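Local coordinates for protein sortase (Actinomyces oris, PDB 5UTT) that probably acts as a transpeptidase of the sortase family on surface proteins of a Gram-positive bacterium, this construct being its sortase-domain part, at residues 45-50 / 76-81; 61-64 / 68-71. One frame throughout, in Å; residues are numbered along the deposited sequence.

Contact 1: residues 45-50 / 76-81; sequences MPIMEG and FAIAGH
The Glu49 carboxylate hydrogen-bonds through OE1 to His63 ND1 beside the place where Ile47 meets Phe76 and Ile78. The setting is the beta-barrel of the sortase fold. Strands 45-49 and 74-79 are not neighbours in its sheet. Strand 61-63 lies between them, so the contact joins next-but-one strands through side chains alone. The CA atoms of Ile47 and Ile78 are 7.9 Å apart, and both CB atoms point toward the opposite segment. Ile47 does the touching with its CG2 branch. Its chi1 of -54° turns CG2 anti to the backbone N, where it touches two partners. One is Ile78 CG2, at 3.9 Å, with the two side chains set at about a right angle. In Ile78, CG1 sits between the backbone N and the carbonyl carbon (chi1 59°). This leaves CG2, the touching methyl, anti to the carbonyl carbon and beside the N. All three residues are buried. The same apolar layer continues to other strands: Ile47 touches Leu32, Ile78 touches Leu146, and Phe76 packs on Ile29 and Ile144. His63 stacks on the Phe76 ring, placing this histidine beside both the apolar cluster and the Glu49 carboxylate. The second partner of Ile47 CG2 is the edge of that phenyl ring: the methyl lies near the ring plane, 4.1 Å from Phe76 CZ.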
ATOM      1  N   MET A  45      -7.027  -6.765   3.038  1.00 13.61           N
ATOM      2  CA  MET A  45      -5.947  -6.824   3.961  1.00 13.26           C
ATOM      3  C   MET A  45      -5.933  -5.628   4.859  1.00 12.33           C
ATOM      4  O   MET A  45      -5.865  -4.467   4.359  1.00 11.61           O
ATOM      5  CB  MET A  45      -4.651  -6.932   3.154  1.00 13.46           C
ATOM      6  CG  MET A  45      -3.414  -7.188   3.971  1.00 14.31           C
ATOM      7  SD  MET A  45      -2.012  -7.553   2.900  1.00 15.65           S
ATOM      8  CE  MET A  45      -0.722  -8.051   4.055  1.00 15.71           C
ATOM      9  N   PRO A  46      -5.992  -5.821   6.170  1.00 11.63           N
ATOM     10  CA  PRO A  46      -5.926  -4.634   7.065  1.00 11.71           C
ATOM     11  C   PRO A  46      -4.554  -3.988   6.977  1.00 11.67           C
ATOM     12  O   PRO A  46      -3.553  -4.679   6.758  1.00 11.13           O
ATOM     13  CB  PRO A  46      -6.145  -5.210   8.476  1.00 12.23           C
ATOM     14  CG  PRO A  46      -6.510  -6.625   8.248  1.00 12.35           C
ATOM     15  CD  PRO A  46      -6.000  -7.070   6.951  1.00 12.12           C
ATOM     16  N   ILE A  47      -4.540  -2.649   7.067  1.00 11.34           N
ATOM     17  CA  ILE A  47      -3.347  -1.887   7.234  1.00 11.31           C
ATOM     18  C   ILE A  47      -3.258  -1.337   8.646  1.00 11.74           C
ATOM     19  O   ILE A  47      -4.160  -0.610   9.104  1.00 12.16           O
ATOM     20  CB  ILE A  47      -3.294  -0.693   6.246  1.00 11.12           C
ATOM     21  CG1 ILE A  47      -3.481  -1.179   4.793  1.00 11.13           C
ATOM     22  CG2 ILE A  47      -1.948  -0.006   6.393  1.00 10.78           C
ATOM     23  CD1 ILE A  47      -3.756  -0.028   3.794  1.00 11.63           C
ATOM     24  N   MET A  48      -2.154  -1.629   9.310  1.00 11.98           N
ATOM     25  CA  MET A  48      -1.934  -1.176  10.705  1.00 12.35           C
ATOM     26  C   MET A  48      -0.668  -0.366  10.854  1.00 12.07           C
ATOM     27  O   MET A  48       0.270  -0.538  10.073  1.00 11.82           O
ATOM     28  CB  MET A  48      -1.939  -2.379  11.680  1.00 13.58           C
ATOM     29  CG  MET A  48      -3.264  -3.051  11.767  1.00 14.99           C
ATOM     30  SD  MET A  48      -3.047  -4.626  12.624  1.00 18.10           S
ATOM     31  CE  MET A  48      -4.579  -5.427  12.214  1.00 18.04           C
ATOM     32  N   GLU A  49      -0.610   0.506  11.855  1.00 12.11           N
ATOM     33  CA  GLU A  49       0.607   1.242  12.150  1.00 12.64           C
ATOM     34  C   GLU A  49       1.717   0.314  12.630  1.00 12.43           C
ATOM     35  O   GLU A  49       1.500  -0.526  13.508  1.00 12.95           O
ATOM     36  CB  GLU A  49       0.312   2.357  13.155  1.00 12.83           C
ATOM     37  CG  GLU A  49       1.495   3.232  13.530  1.00 13.55           C
ATOM     38  CD  GLU A  49       1.922   4.201  12.436  1.00 14.14           C
ATOM     39  OE1 GLU A  49       1.340   4.185  11.318  1.00 14.65           O
ATOM     40  OE2 GLU A  49       2.873   4.942  12.701  1.00 15.37           O
ATOM     41  N   GLY A  50       2.907   0.438  12.059  1.00 12.42           N
ATOM     42  CA  GLY A  50       4.069  -0.349  12.534  1.00 12.49           C
ATOM     43  C   GLY A  50       4.381  -1.561  11.708  1.00 12.40           C
ATOM     44  O   GLY A  50       3.500  -2.105  10.988  1.00 12.27           O
ATOM     45  N   PHE A  76       3.334   7.193   1.614  1.00 11.18           N
ATOM     46  CA  PHE A  76       2.714   6.307   2.633  1.00 11.06           C
ATOM     47  C   PHE A  76       3.216   4.900   2.318  1.00 10.80           C
ATOM     48  O   PHE A  76       2.735   4.256   1.380  1.00 11.08           O
ATOM     49  CB  PHE A  76       1.202   6.411   2.557  1.00 11.27           C
ATOM     50  CG  PHE A  76       0.468   5.456   3.489  1.00 11.52           C
ATOM     51  CD1 PHE A  76       0.345   5.765   4.824  1.00 11.65           C
ATOM     52  CD2 PHE A  76      -0.161   4.323   2.992  1.00 11.55           C
ATOM     53  CE1 PHE A  76      -0.336   4.907   5.696  1.00 11.56           C
ATOM     54  CE2 PHE A  76      -0.854   3.452   3.857  1.00 11.57           C
ATOM     55  CZ  PHE A  76      -0.935   3.752   5.191  1.00 11.37           C
ATOM     56  N   ALA A  77       4.150   4.386   3.095  1.00 10.80           N
ATOM     57  CA  ALA A  77       4.791   3.160   2.699  1.00 10.40           C
ATOM     58  C   ALA A  77       4.326   2.053   3.626  1.00 10.09           C
ATOM     59  O   ALA A  77       4.185   2.259   4.855  1.00  9.85           O
ATOM     60  CB  ALA A  77       6.288   3.304   2.746  1.00 10.65           C
ATOM     61  N   ILE A  78       4.043   0.922   3.028  1.00 10.03           N
ATOM     62  CA  ILE A  78       3.584  -0.241   3.820  1.00 10.07           C
ATOM     63  C   ILE A  78       4.331  -1.506   3.457  1.00 10.33           C
ATOM     64  O   ILE A  78       4.648  -1.795   2.307  1.00 10.25           O
ATOM     65  CB  ILE A  78       2.047  -0.439   3.688  1.00 10.45           C
ATOM     66  CG1 ILE A  78       1.651  -0.656   2.235  1.00 10.38           C
ATOM     67  CG2 ILE A  78       1.256   0.719   4.336  1.00 10.48           C
ATOM     68  CD1 ILE A  78       0.200  -1.011   2.062  1.00 10.53           C
ATOM     69  N   ALA A  79       4.572  -2.320   4.479  1.00 10.69           N
ATOM     70  CA  ALA A  79       5.244  -3.608   4.338  1.00 11.15           C
ATOM     71  C   ALA A  79       4.234  -4.723   4.471  1.00 11.78           C
ATOM     72  O   ALA A  79       3.262  -4.601   5.216  1.00 12.91           O
ATOM     73  CB  ALA A  79       6.321  -3.736   5.433  1.00 11.31           C
ATOM     74  N   GLY A  80       4.458  -5.814   3.760  1.00 11.77           N
ATOM     75  CA  GLY A  80       3.678  -7.019   3.896  1.00 12.20           C
ATOM     76  C   GLY A  80       4.470  -8.277   3.703  1.00 12.09           C
ATOM     77  O   GLY A  80       5.455  -8.332   2.975  1.00 11.87           O
ATOM     78  N   HIS A  81       4.090  -9.316   4.447  1.00 12.85           N
ATOM     79  CA  HIS A  81       4.677 -10.586   4.209  1.00 14.06           C
ATOM     80  C   HIS A  81       4.327 -11.115   2.817  1.00 13.76           C
ATOM     81  O   HIS A  81       3.238 -10.926   2.321  1.00 13.52           O
ATOM     82  CB  HIS A  81       4.156 -11.583   5.239  1.00 15.23           C
ATOM     83  CG  HIS A  81       4.847 -11.536   6.557  1.00 17.12           C
ATOM     84  ND1 HIS A  81       5.967 -10.778   6.811  1.00 19.39           N
ATOM     85  CD2 HIS A  81       4.605 -12.237   7.693  1.00 18.99           C
ATOM     86  CE1 HIS A  81       6.359 -10.969   8.059  1.00 19.54           C
ATOM     87  NE2 HIS A  81       5.567 -11.872   8.606  1.00 20.12           N
TER

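Contact 2: residues 61-64 / 68-71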
ATOM      1  N   ALA A  61      -0.934  -5.471   6.467  1.00 10.83           N
ATOM      2  CA  ALA A  61       0.114  -4.634   5.991  1.00 10.35           C
ATOM      3  C   ALA A  61       0.483  -3.682   7.113  1.00  9.84           C
ATOM      4  O   ALA A  61      -0.381  -3.262   7.868  1.00 10.20           O
ATOM      5  CB  ALA A  61      -0.366  -3.870   4.799  1.00 10.33           C
ATOM      6  N   GLY A  62       1.755  -3.354   7.205  1.00  9.30           N
ATOM      7  CA  GLY A  62       2.239  -2.416   8.226  1.00  9.22           C
ATOM      8  C   GLY A  62       2.810  -1.091   7.711  1.00  9.12           C
ATOM      9  O   GLY A  62       3.680  -1.072   6.848  1.00  8.76           O
ATOM     10  N   HIS A  63       2.367   0.016   8.294  1.00  9.55           N
ATOM     11  CA  HIS A  63       2.877   1.313   7.885  1.00 10.00           C
ATOM     12  C   HIS A  63       4.218   1.607   8.547  1.00 10.22           C
ATOM     13  O   HIS A  63       4.336   1.609   9.762  1.00 10.39           O
ATOM     14  CB  HIS A  63       1.883   2.390   8.252  1.00 10.33           C
ATOM     15  CG  HIS A  63       2.311   3.793   7.900  1.00 10.40           C
ATOM     16  ND1 HIS A  63       2.220   4.811   8.818  1.00 10.80           N
ATOM     17  CD2 HIS A  63       2.787   4.351   6.761  1.00 10.53           C
ATOM     18  CE1 HIS A  63       2.634   5.941   8.266  1.00 10.93           C
ATOM     19  NE2 HIS A  63       2.961   5.691   7.013  1.00 10.62           N
ATOM     20  N   TYR A  64       5.221   1.897   7.712  1.00 10.86           N
ATOM     21  CA  TYR A  64       6.502   2.412   8.192  1.00 11.78           C
ATOM     22  C   TYR A  64       6.264   3.708   8.976  1.00 12.94           C
ATOM     23  O   TYR A  64       5.726   4.697   8.441  1.00 12.93           O
ATOM     24  CB  TYR A  64       7.472   2.631   7.024  1.00 11.71           C
ATOM     25  CG  TYR A  64       8.015   1.371   6.332  1.00 11.60           C
ATOM     26  CD1 TYR A  64       7.298   0.724   5.324  1.00 11.51           C
ATOM     27  CD2 TYR A  64       9.247   0.863   6.683  1.00 11.86           C
ATOM     28  CE1 TYR A  64       7.814  -0.403   4.687  1.00 11.80           C
ATOM     29  CE2 TYR A  64       9.774  -0.268   6.072  1.00 12.00           C
ATOM     30  CZ  TYR A  64       9.052  -0.895   5.090  1.00 12.04           C
ATOM     31  OH  TYR A  64       9.549  -2.016   4.445  1.00 12.86           O
ATOM     32  N   GLN A  68       5.073   9.118   5.597  1.00 15.13           N
ATOM     33  CA  GLN A  68       3.945  10.024   5.696  1.00 14.93           C
ATOM     34  C   GLN A  68       2.619   9.294   5.905  1.00 15.39           C
ATOM     35  O   GLN A  68       2.509   8.053   5.724  1.00 14.45           O
ATOM     36  CB  GLN A  68       3.884  10.970   4.485  1.00 15.08           C
ATOM     37  CG  GLN A  68       4.945  12.031   4.533  1.00 15.32           C
ATOM     38  CD  GLN A  68       6.331  11.481   4.431  1.00 15.01           C
ATOM     39  OE1 GLN A  68       6.703  10.879   3.420  1.00 15.42           O
ATOM     40  NE2 GLN A  68       7.124  11.704   5.455  1.00 15.56           N
ATOM     41  N   GLN A  69       1.620  10.041   6.363  1.00 15.85           N
ATOM     42  CA  GLN A  69       0.308   9.479   6.593  1.00 16.61           C
ATOM     43  C   GLN A  69      -0.447   9.340   5.267  1.00 17.33           C
ATOM     44  O   GLN A  69      -0.121   9.979   4.251  1.00 17.36           O
ATOM     45  CB  GLN A  69      -0.491  10.308   7.601  1.00 17.48           C
ATOM     46  CG  GLN A  69       0.212  10.601   8.915  1.00 17.95           C
ATOM     47  CD  GLN A  69       0.778   9.355   9.600  1.00 18.30           C
ATOM     48  OE1 GLN A  69       0.163   8.269   9.593  1.00 18.46           O
ATOM     49  NE2 GLN A  69       1.969   9.499  10.195  1.00 19.40           N
ATOM     50  N   LEU A  70      -1.462   8.480   5.285  1.00 16.95           N
ATOM     51  CA  LEU A  70      -2.289   8.252   4.116  1.00 17.76           C
ATOM     52  C   LEU A  70      -3.006   9.541   3.690  1.00 18.02           C
ATOM     53  O   LEU A  70      -3.649  10.238   4.500  1.00 18.50           O
ATOM     54  CB  LEU A  70      -3.285   7.137   4.402  1.00 17.95           C
ATOM     55  CG  LEU A  70      -4.240   6.757   3.283  1.00 18.23           C
ATOM     56  CD1 LEU A  70      -3.517   6.348   2.017  1.00 18.61           C
ATOM     57  CD2 LEU A  70      -5.152   5.648   3.797  1.00 18.22           C
ATOM     58  N   GLY A  71      -2.833   9.875   2.423  1.00 18.60           N
ATOM     59  CA  GLY A  71      -3.335  11.137   1.887  1.00 19.04           C
ATOM     60  C   GLY A  71      -2.395  12.312   1.968  1.00 19.71           C
ATOM     61  O   GLY A  71      -2.640  13.325   1.292  1.00 19.85           O
TER
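The nearest CA atoms of the two segments are those of His63 and Gln69, 8.7 Å apart. Residues 61-63 form a strand. Residues 68-71 have no regular structure and belong to the loop that follows it. The gap is bridged mainly by the His63 side chain. With CB directed at the loop and CG anti to the backbone N (chi1 179°), the ring extends to Gln68. His63 NE2 donates a hydrogen bond of 2.7 Å to Gln68 O. The bond is bent, with an angle of 132° at the hydrogen. The donor stands above the carbonyl plane. At the other ring nitrogen, ND1 bonds to Glu49 OE1. Bonds at both nitrogens probably hold the ring in this rotation. Gln69 bends back at chi2 and brings OE1 to 3.6 Å from His63 CE1. Its amide plane is turned 77° from the imidazole. Gln68 CB is directed away, and its amide bonds through OE1 to Asn75 N. Gln69 N bonds to Glu72 OE1, a further tie within the loop. The arrangement is a beta-hairpin of the sortase barrel, made of antiparallel strands 61-63 and 74-79 with a long connecting loop, which His63 ties to strand 61-63.

In the fold
Contact 2 is nested in the chain segment closed by contact 1, and their centres are about 7 Å apart. Strand 61-63 connects them in the sheet: it pairs parallel with strand 45-49 on one side and antiparallel with strand 74-79 on the other. Pro46 O and Ala61 N, 2.8 Å apart, probably form one of the backbone bonds of the parallel pair. The direct side-chain tie is Glu49 OE1 to His63 ND1, at 2.7 Å. The loop also meets contact 1, where Gln68 O packs 3.3 Å from Phe76 CD1. Segment 76-81 runs on to His81. By comparison with the Cys-His-Arg site of sortases, this is probably the active-site histidine. Its NE2 bonds to Asp57 OD1.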